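Side-chain contacts in uncharacterized protein (Bacteroides uniformis ATCC 8492, PDB 4Q68), which is a probable N-acetylmuramoyl-L-alanine amidase of the NlpC/P60 class, expected to cleave the amide bond between the glycan and the peptide of cell-wall muropeptides: residues N10-L15 with L202-S207; Y47-T52 with G102-V107; H156-A161 with P169-G174; D175-T180 with V218-M223. All coordinates share one frame; numbering follows the deposited sequence. Where two conformers were deposited one is given.

Interaction 1 (N10-L15 with L202-S207); sequences NGIKYL and LLVHAS
Helix-on-sheet packing is illustrated here by Gly11 and Ile12, near the C-terminal end of helix 2-12, which meet Val204 of strand 200-207 in the large antiparallel sheet. Val204 does most of the work, sending one methyl to each partner. Its CG1, anti to the backbone N (chi1 174°), reaches the carbonyl of Gly11, with CG1 3.9 Å from Gly11 O and 4.2 Å from Gly11 C. The other branch, CG2, lies beside the backbone N and stands 3.9 Å from CD1 of Ile12. The CB of Ile12 points away from the strand, but its CG1 arm brings CD1 back toward Val204, and the two side chains cross at about a right angle. Ile12 was modelled in two conformers, and the contact is described for one of them.

Local backbone bonds continue the turn. Tyr14 N donates to Gly11 O at 3.0 Å, and Leu15 N to Ile12 O at the same length, in a type I beta turn from Ile12 to Leu15. Further out, in one of two conformers of Lys13, its NZ lies 2.8 Å from Asn10 OD1 and is tilted 22° from the carbonyl plane, while ND2 of Asn10 bonds Thr52 in helix 41-53.

The Gly11 carbonyl already accepts from Tyr14 N, and the backbone of Val204 is paired with Ile193 of the adjacent strand. The cross-contact itself is therefore van der Waals packing, with no hydrogen bond between the two segments.

Interaction 2 (Y47-T52 with G102-V107); sequences YVLAET and GFLQDV
The Phe103 ring is met obliquely by one methyl of helix 41-53, CD2 of Leu49, which lies 4.3 Å from Phe103 CD1 and equally near the adjoining ring carbon CE1. A second flat group, the carbonyl of Val48 one residue earlier on the helix, is used from both faces of its plane: Thr52 N, at 2.9 Å from Val48 O, comes from one face, and the Thr52 hydroxyl, with OG1 at 2.8 Å from Val48 O, from the other. The hydroxyl donor is tilted 34° from that plane. Two bonds thus grip one oxygen.

Leu49 carries the contact. Its CG is placed opposite the backbone N (chi1 -180°), which extends the side chain straight off the helix. The same CD2 that touches the ring also meets CD2 of Leu104 at 4.1 Å. Leu104 does not set off directly at the helix, but its CD2 end comes nearer; the two leucines cross obliquely.

Gly102, the C-prime residue of a Schellman motif, ends helix 91-100, and its positive phi turns the chain into strand 104-106. The contact therefore lies at the entrance to that strand, which pairs antiparallel with strand 230-238. Around Leu49 stand Ile74 of helix 64-75 and Met238 of strand 230-238, with helix 2-12 packed against Val48 and Thr52.

Interaction 3 (H156-A161 with P169-G174); sequences HYLPKA and PWIKDG
Leu158 reaches across to Trp170 and Ile171, and its side chain can be followed outward atom by atom. CB sets off toward the 169-174 loop. CG continues in an extended line, opposite the backbone N (chi1 -177°), and itself meets neither partner; it is the branch point of the two methyls. From there they part company. CD1 comes up to the edge of the indole, close to its plane, at 4.2 Å from Trp170 CZ2. CD2 meets the end of the isoleucine, 4.3 Å from Ile171 CD1.

The indole also packs on its own neighbour. CG1 of Ile171 sits 3.6 Å above one face of the Trp170 ring, offset toward the rim, so sequence neighbours pack side by side and present a joint surface to the leucine. Lys172 folds back in one of its two conformers, with NZ 2.9 Å from Pro169 O and nearly in line with that carbonyl (160°).

Leu163 and Leu168, from the connection between the two segments, also touch Leu158. Strand 158-159 pairs with strand 230-238, whose Ile233 lies against Leu158 and whose Val235 touches Trp170, while helix 107-111 packs on the indole through Val107, Thr108 and Met111.

Interaction 4 (D175-T180 with V218-M223); sequences DIIAIT and VPLSQM
Two torsions bring Leu220 onto Ile177 and Ile179: chi1 of 178° swings the leucine CG to the far side from its backbone N, and chi2 of 56° spreads the methyls so that each finds a different isoleucine. CD2 meets CG2 of Ile177 at 4.0 Å. That branch of Ile177 is itself anti to the backbone N, and the two side chains pass at a slant. CD1 meets the end of Ile179, 4.3 Å from its CD1; the isoleucine arm is fully extended (chi2 -180°), which takes this methyl out to the helix.

Ile177 and Ile179, two residues apart on strand 176-181, point to the same face of the antiparallel sheet, and the short helix 220-225 lies over that face, helix-on-sheet packing in which one leucine bridges two isoleucines. The helix starts just after Pro219 at the N-cap, and Met223 N bonds Pro219 O at 3.0 Å in its first turn. Leu203 of strand 200-207 and Ile233 and Val235 of strand 230-238 flank Ile177, while Trp230 touches Ile179. Met223, a selenomethionine deposited in two conformers, packs on Leu203 and His205 of strand 200-207. Leu163, from the loop after strand 158-159, lies against Leu220.

How the interactions relate
From the N terminus, residues 10-15 open the longest loop, which interaction 1 closes at strand 200-207. Interaction 2 (47-52 with 102-107) and the short-range interaction 3 (156-161 with 169-174) nest inside it, one after the other. Interaction 4 begins within that loop at 175-180 and ends beyond it at 218-223, so it crosses interaction 1. All four reach one antiparallel sheet. Tyr14 packs on Tyr47, coupling interactions 1 and 2 where helix 41-53 meets the turn after helix 2-12. Ile176 brings strand 176-181 against Leu49 and Leu104, joining 2 with 4. Tyr157 touches Thr180 between interactions 3 and 4, and Leu202 lies on Pro219, tying interaction 1 to interaction 4.

Interaction 1 (N10-L15 with L202-S207)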
loop_
_atom_site.group_PDB
_atom_site.type_symbol
_atom_site.label_atom_id
_atom_site.label_comp_id
_atom_site.label_asym_id
_atom_site.label_seq_id
_atom_site.Cartn_x
_atom_site.Cartn_y
_atom_site.Cartn_z
ATOM N N ASN A 10 4.351 -13.506 -7.742
ATOM C CA ASN A 10 5.481 -12.656 -7.400
ATOM C C ASN A 10 5.482 -12.287 -5.911
ATOM O O ASN A 10 6.551 -12.192 -5.307
ATOM C CB ASN A 10 5.536 -11.416 -8.289
ATOM C CG ASN A 10 5.961 -11.746 -9.696
ATOM O OD1 ASN A 10 6.638 -12.763 -9.926
ATOM N ND2 ASN A 10 5.580 -10.903 -10.650
ATOM N N GLY A 11 4.308 -12.124 -5.307
ATOM C CA GLY A 11 4.241 -11.935 -3.871
ATOM C C GLY A 11 4.720 -13.160 -3.097
ATOM O O GLY A 11 5.458 -13.031 -2.121
ATOM N N ILE A 12 4.325 -14.352 -3.542
ATOM C CA ILE A 12 4.733 -15.610 -2.909
ATOM C C ILE A 12 6.250 -15.769 -2.925
ATOM O O ILE A 12 6.829 -16.351 -2.007
ATOM C CB ILE A 12 4.039 -16.815 -3.596
ATOM C CG1 ILE A 12 2.556 -16.871 -3.202
ATOM C CG2 ILE A 12 4.745 -18.145 -3.278
ATOM C CD1 ILE A 12 2.297 -16.967 -1.708
ATOM N N LYS A 13 6.914 -15.242 -3.957
ATOM C CA LYS A 13 8.388 -15.250 -4.029
ATOM C C LYS A 13 9.066 -14.550 -2.875
ATOM O O LYS A 13 10.239 -14.809 -2.596
ATOM C CB LYS A 13 8.907 -14.591 -5.308
ATOM C CG LYS A 13 8.619 -15.367 -6.565
ATOM C CD LYS A 13 9.253 -14.732 -7.788
ATOM C CE LYS A 13 8.604 -15.214 -9.066
ATOM N NZ LYS A 13 8.919 -14.327 -10.219
ATOM N N TYR A 14 8.349 -13.635 -2.213
ATOM C CA TYR A 14 8.888 -12.910 -1.054
ATOM C C TYR A 14 8.653 -13.607 0.284
ATOM O O TYR A 14 9.083 -13.094 1.310
ATOM C CB TYR A 14 8.310 -11.488 -0.991
ATOM C CG TYR A 14 8.989 -10.538 -1.940
ATOM C CD1 TYR A 14 8.633 -10.492 -3.277
ATOM C CD2 TYR A 14 10.010 -9.693 -1.513
ATOM C CE1 TYR A 14 9.280 -9.636 -4.161
ATOM C CE2 TYR A 14 10.644 -8.827 -2.385
ATOM C CZ TYR A 14 10.288 -8.807 -3.706
ATOM O OH TYR A 14 10.953 -7.961 -4.563
ATOM N N LEU A 15 7.998 -14.770 0.315
ATOM C CA LEU A 15 7.814 -15.427 1.601
ATOM C C LEU A 15 9.169 -15.584 2.279
ATOM O O LEU A 15 10.166 -15.924 1.633
ATOM C CB LEU A 15 7.120 -16.784 1.458
ATOM C CG LEU A 15 5.649 -16.719 1.047
ATOM C CD1 LEU A 15 5.122 -18.112 0.840
ATOM C CD2 LEU A 15 4.798 -16.006 2.090
ATOM N N LEU A 202 -6.966 -15.114 2.390
ATOM C CA LEU A 202 -5.806 -14.829 3.217
ATOM C C LEU A 202 -5.067 -13.626 2.646
ATOM O O LEU A 202 -5.395 -13.107 1.580
ATOM C CB LEU A 202 -4.861 -16.039 3.267
ATOM C CG LEU A 202 -5.481 -17.390 3.581
ATOM C CD1 LEU A 202 -4.403 -18.443 3.644
ATOM C CD2 LEU A 202 -6.287 -17.344 4.879
ATOM N N LEU A 203 -4.081 -13.160 3.395
ATOM C CA LEU A 203 -3.234 -12.061 2.964
ATOM C C LEU A 203 -1.770 -12.489 2.956
ATOM O O LEU A 203 -1.285 -13.075 3.931
ATOM C CB LEU A 203 -3.415 -10.869 3.905
ATOM C CG LEU A 203 -2.965 -9.528 3.349
ATOM C CD1 LEU A 203 -3.914 -9.061 2.257
ATOM C CD2 LEU A 203 -2.890 -8.486 4.453
ATOM N N VAL A 204 -1.083 -12.217 1.853
ATOM C CA VAL A 204 0.367 -12.299 1.787
ATOM C C VAL A 204 0.867 -10.906 2.149
ATOM O O VAL A 204 0.511 -9.924 1.505
ATOM C CB VAL A 204 0.845 -12.716 0.387
ATOM C CG1 VAL A 204 2.361 -12.662 0.302
ATOM C CG2 VAL A 204 0.333 -14.103 0.070
ATOM N N HIS A 205 1.657 -10.786 3.208
ATOM C CA HIS A 205 2.025 -9.481 3.709
ATOM C C HIS A 205 3.281 -9.532 4.551
ATOM O O HIS A 205 3.665 -10.580 5.073
ATOM C CB HIS A 205 0.860 -8.863 4.502
ATOM C CG HIS A 205 0.571 -9.543 5.805
ATOM N ND1 HIS A 205 0.598 -8.861 6.992
ATOM C CD2 HIS A 205 0.257 -10.825 6.107
ATOM C CE1 HIS A 205 0.311 -9.683 7.975
ATOM N NE2 HIS A 205 0.104 -10.886 7.469
ATOM N N ALA A 206 3.923 -8.378 4.670
ATOM C CA ALA A 206 5.074 -8.212 5.551
ATOM C C ALA A 206 4.566 -7.947 6.955
ATOM O O ALA A 206 3.972 -6.897 7.218
ATOM C CB ALA A 206 5.977 -7.096 5.069
ATOM N N SER A 207 4.801 -8.919 7.834
ATOM C CA SER A 207 4.292 -8.913 9.202
ATOM C C SER A 207 5.381 -8.461 10.169
ATOM O O SER A 207 6.395 -9.124 10.309
ATOM C CB SER A 207 3.835 -10.323 9.584
ATOM O OG SER A 207 3.608 -10.402 10.986
#

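Interaction 2 (Y47-T52 with G102-V107)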
loop_
_atom_site.group_PDB
_atom_site.type_symbol
_atom_site.label_atom_id
_atom_site.label_comp_id
_atom_site.label_asym_id
_atom_site.label_seq_id
_atom_site.Cartn_x
_atom_site.Cartn_y
_atom_site.Cartn_z
ATOM N N TYR A 47 7.418 -3.437 -4.556
ATOM C CA TYR A 47 8.331 -4.280 -5.330
ATOM C C TYR A 47 7.568 -5.322 -6.144
ATOM O O TYR A 47 7.946 -5.617 -7.284
ATOM C CB TYR A 47 9.348 -5.004 -4.440
ATOM C CG TYR A 47 10.254 -4.095 -3.624
ATOM C CD1 TYR A 47 10.832 -2.957 -4.166
ATOM C CD2 TYR A 47 10.522 -4.392 -2.293
ATOM C CE1 TYR A 47 11.665 -2.144 -3.402
ATOM C CE2 TYR A 47 11.329 -3.584 -1.516
ATOM C CZ TYR A 47 11.900 -2.453 -2.067
ATOM O OH TYR A 47 12.699 -1.604 -1.319
ATOM N N VAL A 48 6.526 -5.903 -5.566
ATOM C CA VAL A 48 5.746 -6.901 -6.276
ATOM C C VAL A 48 5.038 -6.279 -7.479
ATOM O O VAL A 48 5.054 -6.831 -8.587
ATOM C CB VAL A 48 4.757 -7.597 -5.330
ATOM C CG1 VAL A 48 3.817 -8.499 -6.100
ATOM C CG2 VAL A 48 5.529 -8.419 -4.285
ATOM N N LEU A 49 4.402 -5.132 -7.277
ATOM C CA LEU A 49 3.727 -4.439 -8.365
ATOM C C LEU A 49 4.729 -4.019 -9.439
ATOM O O LEU A 49 4.469 -4.174 -10.633
ATOM C CB LEU A 49 2.964 -3.232 -7.809
ATOM C CG LEU A 49 2.184 -2.389 -8.822
ATOM C CD1 LEU A 49 1.129 -3.185 -9.578
ATOM C CD2 LEU A 49 1.552 -1.208 -8.113
ATOM N N ALA A 50 5.880 -3.493 -9.036
ATOM C CA ALA A 50 6.904 -3.059 -10.017
ATOM C C ALA A 50 7.372 -4.231 -10.855
ATOM O O ALA A 50 7.503 -4.116 -12.066
ATOM C CB ALA A 50 8.067 -2.408 -9.315
ATOM N N GLU A 51 7.623 -5.367 -10.217
ATOM C CA GLU A 51 8.061 -6.548 -10.949
ATOM C C GLU A 51 6.984 -7.032 -11.908
ATOM O O GLU A 51 7.264 -7.347 -13.066
ATOM C CB GLU A 51 8.433 -7.661 -9.984
ATOM C CG GLU A 51 8.853 -8.955 -10.675
ATOM C CD GLU A 51 9.307 -10.043 -9.719
ATOM O OE1 GLU A 51 9.249 -9.864 -8.484
ATOM O OE2 GLU A 51 9.720 -11.109 -10.240
ATOM N N THR A 52 5.745 -7.076 -11.433
ATOM C CA THR A 52 4.675 -7.612 -12.257
ATOM C C THR A 52 4.355 -6.697 -13.453
ATOM O O THR A 52 4.000 -7.182 -14.535
ATOM C CB THR A 52 3.427 -7.939 -11.426
ATOM O OG1 THR A 52 3.805 -8.654 -10.243
ATOM C CG2 THR A 52 2.483 -8.828 -12.201
ATOM N N GLY A 102 -2.635 5.160 -14.802
ATOM C CA GLY A 102 -3.103 4.044 -15.598
ATOM C C GLY A 102 -2.681 2.654 -15.191
ATOM O O GLY A 102 -2.949 1.712 -15.929
ATOM N N PHE A 103 -2.036 2.500 -14.032
ATOM C CA PHE A 103 -1.557 1.184 -13.622
ATOM C C PHE A 103 -2.280 0.573 -12.425
ATOM O O PHE A 103 -1.947 -0.540 -12.028
ATOM C CB PHE A 103 -0.028 1.155 -13.454
ATOM C CG PHE A 103 0.510 2.092 -12.391
ATOM C CD1 PHE A 103 0.544 1.719 -11.061
ATOM C CD2 PHE A 103 1.010 3.336 -12.732
ATOM C CE1 PHE A 103 1.043 2.566 -10.097
ATOM C CE2 PHE A 103 1.525 4.180 -11.772
ATOM C CZ PHE A 103 1.535 3.791 -10.449
ATOM N N LEU A 104 -3.274 1.276 -11.877
ATOM C CA LEU A 104 -4.164 0.723 -10.871
ATOM C C LEU A 104 -5.614 1.015 -11.215
ATOM O O LEU A 104 -5.934 2.078 -11.744
ATOM C CB LEU A 104 -3.925 1.323 -9.483
ATOM C CG LEU A 104 -2.626 1.006 -8.759
ATOM C CD1 LEU A 104 -2.601 1.753 -7.433
ATOM C CD2 LEU A 104 -2.464 -0.476 -8.527
ATOM N N GLN A 105 -6.464 0.067 -10.843
ATOM C CA GLN A 105 -7.911 0.249 -10.803
ATOM C C GLN A 105 -8.367 0.206 -9.358
ATOM O O GLN A 105 -7.893 -0.607 -8.573
ATOM C CB GLN A 105 -8.624 -0.862 -11.569
ATOM C CG GLN A 105 -8.454 -0.772 -13.045
ATOM C CD GLN A 105 -8.869 -2.022 -13.785
ATOM O OE1 GLN A 105 -8.917 -3.113 -13.220
ATOM N NE2 GLN A 105 -9.155 -1.871 -15.069
ATOM N N ASP A 106 -9.300 1.091 -9.023
ATOM C CA ASP A 106 -9.894 1.168 -7.696
ATOM C C ASP A 106 -11.125 0.261 -7.695
ATOM O O ASP A 106 -12.211 0.633 -8.132
ATOM C CB ASP A 106 -10.202 2.621 -7.358
ATOM C CG ASP A 106 -10.666 2.810 -5.935
ATOM O OD1 ASP A 106 -11.108 1.807 -5.330
ATOM O OD2 ASP A 106 -10.555 3.954 -5.422
ATOM N N VAL A 107 -10.932 -0.966 -7.228
ATOM C CA VAL A 107 -11.976 -1.984 -7.277
ATOM C C VAL A 107 -13.085 -1.684 -6.279
ATOM O O VAL A 107 -14.267 -1.753 -6.630
ATOM C CB VAL A 107 -11.401 -3.390 -7.059
ATOM C CG1 VAL A 107 -12.476 -4.439 -7.119
ATOM C CG2 VAL A 107 -10.308 -3.691 -8.066
#

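Interaction 3 (H156-A161 with P169-G174)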
loop_
_atom_site.group_PDB
_atom_site.type_symbol
_atom_site.label_atom_id
_atom_site.label_comp_id
_atom_site.label_asym_id
_atom_site.label_seq_id
_atom_site.Cartn_x
_atom_site.Cartn_y
_atom_site.Cartn_z
ATOM N N HIS A 156 -14.368 4.920 -1.684
ATOM C CA HIS A 156 -15.117 3.731 -1.342
ATOM C C HIS A 156 -14.253 2.757 -0.578
ATOM O O HIS A 156 -13.055 2.641 -0.830
ATOM C CB HIS A 156 -15.644 3.073 -2.599
ATOM C CG HIS A 156 -16.667 3.892 -3.311
ATOM N ND1 HIS A 156 -17.952 3.449 -3.496
ATOM C CD2 HIS A 156 -16.606 5.115 -3.888
ATOM C CE1 HIS A 156 -18.647 4.368 -4.143
ATOM N NE2 HIS A 156 -17.856 5.395 -4.385
ATOM N N TYR A 157 -14.861 2.039 0.354
ATOM C CA TYR A 157 -14.139 1.015 1.098
ATOM C C TYR A 157 -15.130 -0.060 1.490
ATOM O O TYR A 157 -16.345 0.147 1.422
ATOM C CB TYR A 157 -13.426 1.599 2.342
ATOM C CG TYR A 157 -14.337 1.883 3.521
ATOM C CD1 TYR A 157 -15.342 2.834 3.440
ATOM C CD2 TYR A 157 -14.218 1.173 4.692
ATOM C CE1 TYR A 157 -16.208 3.055 4.495
ATOM C CE2 TYR A 157 -15.080 1.401 5.758
ATOM C CZ TYR A 157 -16.074 2.343 5.649
ATOM O OH TYR A 157 -16.953 2.567 6.688
ATOM N N LEU A 158 -14.610 -1.209 1.907
ATOM C CA LEU A 158 -15.428 -2.308 2.384
ATOM C C LEU A 158 -15.278 -2.365 3.902
ATOM O O LEU A 158 -14.190 -2.673 4.399
ATOM C CB LEU A 158 -14.942 -3.624 1.769
ATOM C CG LEU A 158 -15.783 -4.847 2.140
ATOM C CD1 LEU A 158 -17.182 -4.793 1.528
ATOM C CD2 LEU A 158 -15.067 -6.112 1.711
ATOM N N PRO A 159 -16.345 -2.051 4.661
ATOM C CA PRO A 159 -16.254 -2.178 6.120
ATOM C C PRO A 159 -15.938 -3.609 6.519
ATOM O O PRO A 159 -16.417 -4.555 5.894
ATOM C CB PRO A 159 -17.649 -1.765 6.598
ATOM C CG PRO A 159 -18.186 -0.918 5.479
ATOM C CD PRO A 159 -17.661 -1.549 4.228
ATOM N N LYS A 160 -15.176 -3.770 7.588
ATOM C CA LYS A 160 -14.688 -5.097 7.921
ATOM C C LYS A 160 -15.782 -6.117 8.211
ATOM O O LYS A 160 -15.595 -7.292 7.889
ATOM C CB LYS A 160 -13.652 -5.050 9.036
ATOM C CG LYS A 160 -14.132 -4.610 10.375
ATOM C CD LYS A 160 -12.937 -4.672 11.288
ATOM C CE LYS A 160 -13.234 -4.187 12.658
ATOM N NZ LYS A 160 -11.987 -4.061 13.455
ATOM N N ALA A 161 -16.920 -5.704 8.753
ATOM C CA ALA A 161 -18.005 -6.657 9.007
ATOM C C ALA A 161 -18.600 -7.238 7.730
ATOM O O ALA A 161 -19.251 -8.274 7.792
ATOM C CB ALA A 161 -19.086 -6.034 9.860
ATOM N N PRO A 169 -16.583 -12.439 -4.455
ATOM C CA PRO A 169 -16.153 -12.813 -5.803
ATOM C C PRO A 169 -15.479 -11.696 -6.607
ATOM O O PRO A 169 -14.801 -11.987 -7.584
ATOM C CB PRO A 169 -17.452 -13.280 -6.471
ATOM C CG PRO A 169 -18.536 -12.664 -5.683
ATOM C CD PRO A 169 -18.036 -12.605 -4.279
ATOM N N TRP A 170 -15.654 -10.447 -6.191
ATOM C CA TRP A 170 -14.999 -9.334 -6.852
ATOM C C TRP A 170 -13.618 -8.996 -6.276
ATOM O O TRP A 170 -12.950 -8.115 -6.791
ATOM C CB TRP A 170 -15.911 -8.107 -6.853
ATOM C CG TRP A 170 -16.433 -7.666 -5.537
ATOM C CD1 TRP A 170 -17.652 -7.956 -5.014
ATOM C CD2 TRP A 170 -15.804 -6.782 -4.606
ATOM N NE1 TRP A 170 -17.822 -7.328 -3.810
ATOM C CE2 TRP A 170 -16.699 -6.603 -3.533
ATOM C CE3 TRP A 170 -14.575 -6.124 -4.577
ATOM C CZ2 TRP A 170 -16.409 -5.778 -2.450
ATOM C CZ3 TRP A 170 -14.287 -5.304 -3.497
ATOM C CH2 TRP A 170 -15.199 -5.144 -2.444
ATOM N N ILE A 171 -13.205 -9.690 -5.216
ATOM C CA ILE A 171 -11.840 -9.615 -4.710
ATOM C C ILE A 171 -11.128 -10.834 -5.277
ATOM O O ILE A 171 -11.593 -11.961 -5.068
ATOM C CB ILE A 171 -11.772 -9.616 -3.174
ATOM C CG1 ILE A 171 -12.563 -8.436 -2.614
ATOM C CG2 ILE A 171 -10.311 -9.610 -2.723
ATOM C CD1 ILE A 171 -12.759 -8.466 -1.115
ATOM N N LYS A 172 -10.025 -10.608 -5.983
ATOM C CA LYS A 172 -9.336 -11.660 -6.720
ATOM C C LYS A 172 -7.899 -11.867 -6.234
ATOM O O LYS A 172 -7.248 -10.935 -5.724
ATOM C CB LYS A 172 -9.334 -11.291 -8.202
ATOM C CG LYS A 172 -10.748 -11.151 -8.742
ATOM C CD LYS A 172 -10.844 -10.866 -10.217
ATOM C CE LYS A 172 -12.302 -10.645 -10.618
ATOM N NZ LYS A 172 -13.186 -11.677 -10.011
ATOM N N ASP A 173 -7.398 -13.082 -6.421
ATOM C CA ASP A 173 -5.987 -13.365 -6.201
ATOM C C ASP A 173 -5.140 -12.268 -6.834
ATOM O O ASP A 173 -5.353 -11.871 -7.987
ATOM C CB ASP A 173 -5.595 -14.688 -6.861
ATOM C CG ASP A 173 -5.892 -15.904 -6.015
ATOM O OD1 ASP A 173 -5.956 -15.781 -4.782
ATOM O OD2 ASP A 173 -6.054 -17.008 -6.606
ATOM N N GLY A 174 -4.172 -11.779 -6.070
ATOM C CA GLY A 174 -3.247 -10.758 -6.567
ATOM C C GLY A 174 -3.688 -9.329 -6.361
ATOM O O GLY A 174 -2.896 -8.420 -6.578
#

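Interaction 4 (D175-T180 with V218-M223)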
loop_
_atom_site.group_PDB
_atom_site.type_symbol
_atom_site.label_atom_id
_atom_site.label_comp_id
_atom_site.label_asym_id
_atom_site.label_seq_id
_atom_site.Cartn_x
_atom_site.Cartn_y
_atom_site.Cartn_z
ATOM N N ASP A 175 -4.938 -9.113 -5.952
ATOM C CA ASP A 175 -5.369 -7.770 -5.656
ATOM C C ASP A 175 -4.547 -7.195 -4.506
ATOM O O ASP A 175 -4.100 -7.897 -3.596
ATOM C CB ASP A 175 -6.848 -7.714 -5.284
ATOM C CG ASP A 175 -7.795 -7.857 -6.481
ATOM O OD1 ASP A 175 -7.322 -7.807 -7.640
ATOM O OD2 ASP A 175 -9.018 -7.977 -6.240
ATOM N N ILE A 176 -4.379 -5.885 -4.561
ATOM C CA ILE A 176 -3.702 -5.148 -3.506
ATOM C C ILE A 176 -4.744 -4.707 -2.481
ATOM O O ILE A 176 -5.763 -4.097 -2.824
ATOM C CB ILE A 176 -2.960 -3.944 -4.109
ATOM C CG1 ILE A 176 -1.845 -4.428 -5.037
ATOM C CG2 ILE A 176 -2.411 -3.050 -3.010
ATOM C CD1 ILE A 176 -1.322 -3.370 -5.974
ATOM N N ILE A 177 -4.468 -5.021 -1.220
ATOM C CA ILE A 177 -5.358 -4.727 -0.119
ATOM C C ILE A 177 -4.723 -3.627 0.723
ATOM O O ILE A 177 -3.590 -3.768 1.172
ATOM C CB ILE A 177 -5.566 -5.979 0.749
ATOM C CG1 ILE A 177 -6.091 -7.171 -0.077
ATOM C CG2 ILE A 177 -6.468 -5.662 1.938
ATOM C CD1 ILE A 177 -7.398 -6.918 -0.816
ATOM N N ALA A 178 -5.459 -2.544 0.939
ATOM C CA ALA A 178 -5.061 -1.457 1.829
ATOM C C ALA A 178 -6.038 -1.442 2.995
ATOM O O ALA A 178 -7.246 -1.317 2.793
ATOM C CB ALA A 178 -5.079 -0.124 1.090
ATOM N N ILE A 179 -5.531 -1.617 4.202
ATOM C CA ILE A 179 -6.371 -1.726 5.385
ATOM C C ILE A 179 -6.611 -0.332 5.961
ATOM O O ILE A 179 -5.675 0.363 6.326
ATOM C CB ILE A 179 -5.739 -2.654 6.430
ATOM C CG1 ILE A 179 -5.597 -4.066 5.838
ATOM C CG2 ILE A 179 -6.575 -2.651 7.700
ATOM C CD1 ILE A 179 -4.993 -5.099 6.760
ATOM N N THR A 180 -7.877 0.067 6.008
ATOM C CA THR A 180 -8.272 1.372 6.483
ATOM C C THR A 180 -8.249 1.394 8.016
ATOM O O THR A 180 -8.392 0.359 8.662
ATOM C CB THR A 180 -9.660 1.758 5.925
ATOM O OG1 THR A 180 -10.638 0.781 6.287
ATOM C CG2 THR A 180 -9.631 1.821 4.414
ATOM N N VAL A 218 -4.712 -16.664 9.708
ATOM C CA VAL A 218 -6.143 -16.486 9.776
ATOM C C VAL A 218 -6.588 -15.717 8.539
ATOM O O VAL A 218 -5.787 -15.027 7.891
ATOM C CB VAL A 218 -6.566 -15.759 11.081
ATOM C CG1 VAL A 218 -6.099 -16.555 12.285
ATOM C CG2 VAL A 218 -6.029 -14.319 11.144
ATOM N N PRO A 219 -7.871 -15.808 8.185
ATOM C CA PRO A 219 -8.348 -15.045 7.047
ATOM C C PRO A 219 -8.227 -13.542 7.265
ATOM O O PRO A 219 -8.198 -13.052 8.402
ATOM C CB PRO A 219 -9.814 -15.480 6.929
ATOM C CG PRO A 219 -9.871 -16.815 7.607
ATOM C CD PRO A 219 -8.913 -16.688 8.731
ATOM N N LEU A 220 -8.182 -12.815 6.163
ATOM C CA LEU A 220 -8.175 -11.360 6.219
ATOM C C LEU A 220 -9.317 -10.824 7.100
ATOM O O LEU A 220 -9.115 -9.889 7.876
ATOM C CB LEU A 220 -8.243 -10.796 4.799
ATOM C CG LEU A 220 -8.289 -9.280 4.645
ATOM C CD1 LEU A 220 -7.136 -8.579 5.304
ATOM C CD2 LEU A 220 -8.373 -8.926 3.162
ATOM N N SER A 221 -10.501 -11.424 6.999
ATOM C CA SER A 221 -11.625 -11.014 7.827
ATOM C C SER A 221 -11.263 -11.046 9.311
ATOM O O SER A 221 -11.669 -10.167 10.075
ATOM C CB SER A 221 -12.827 -11.919 7.575
ATOM O OG SER A 221 -12.474 -13.276 7.773
ATOM N N GLN A 222 -10.551 -12.091 9.739
ATOM C CA GLN A 222 -10.148 -12.235 11.140
ATOM C C GLN A 222 -9.062 -11.229 11.507
ATOM O O GLN A 222 -9.055 -10.688 12.610
ATOM C CB GLN A 222 -9.657 -13.662 11.420
ATOM C CG GLN A 222 -9.411 -13.961 12.892
ATOM C CD GLN A 222 -10.666 -13.976 13.704
ATOM O OE1 GLN A 222 -10.743 -13.354 14.781
ATOM N NE2 GLN A 222 -11.664 -14.679 13.216
HETATM N N MSE A 223 -8.112 -11.009 10.604
HETATM C CA MSE A 223 -7.091 -9.983 10.837
HETATM C C MSE A 223 -7.755 -8.654 11.149
HETATM O O MSE A 223 -7.349 -7.936 12.074
HETATM C CB MSE A 223 -6.210 -9.805 9.606
HETATM C CG MSE A 223 -5.335 -11.001 9.267
HETATM SE SE MSE A 223 -4.285 -10.694 7.658
HETATM C CE MSE A 223 -3.271 -9.132 8.242
#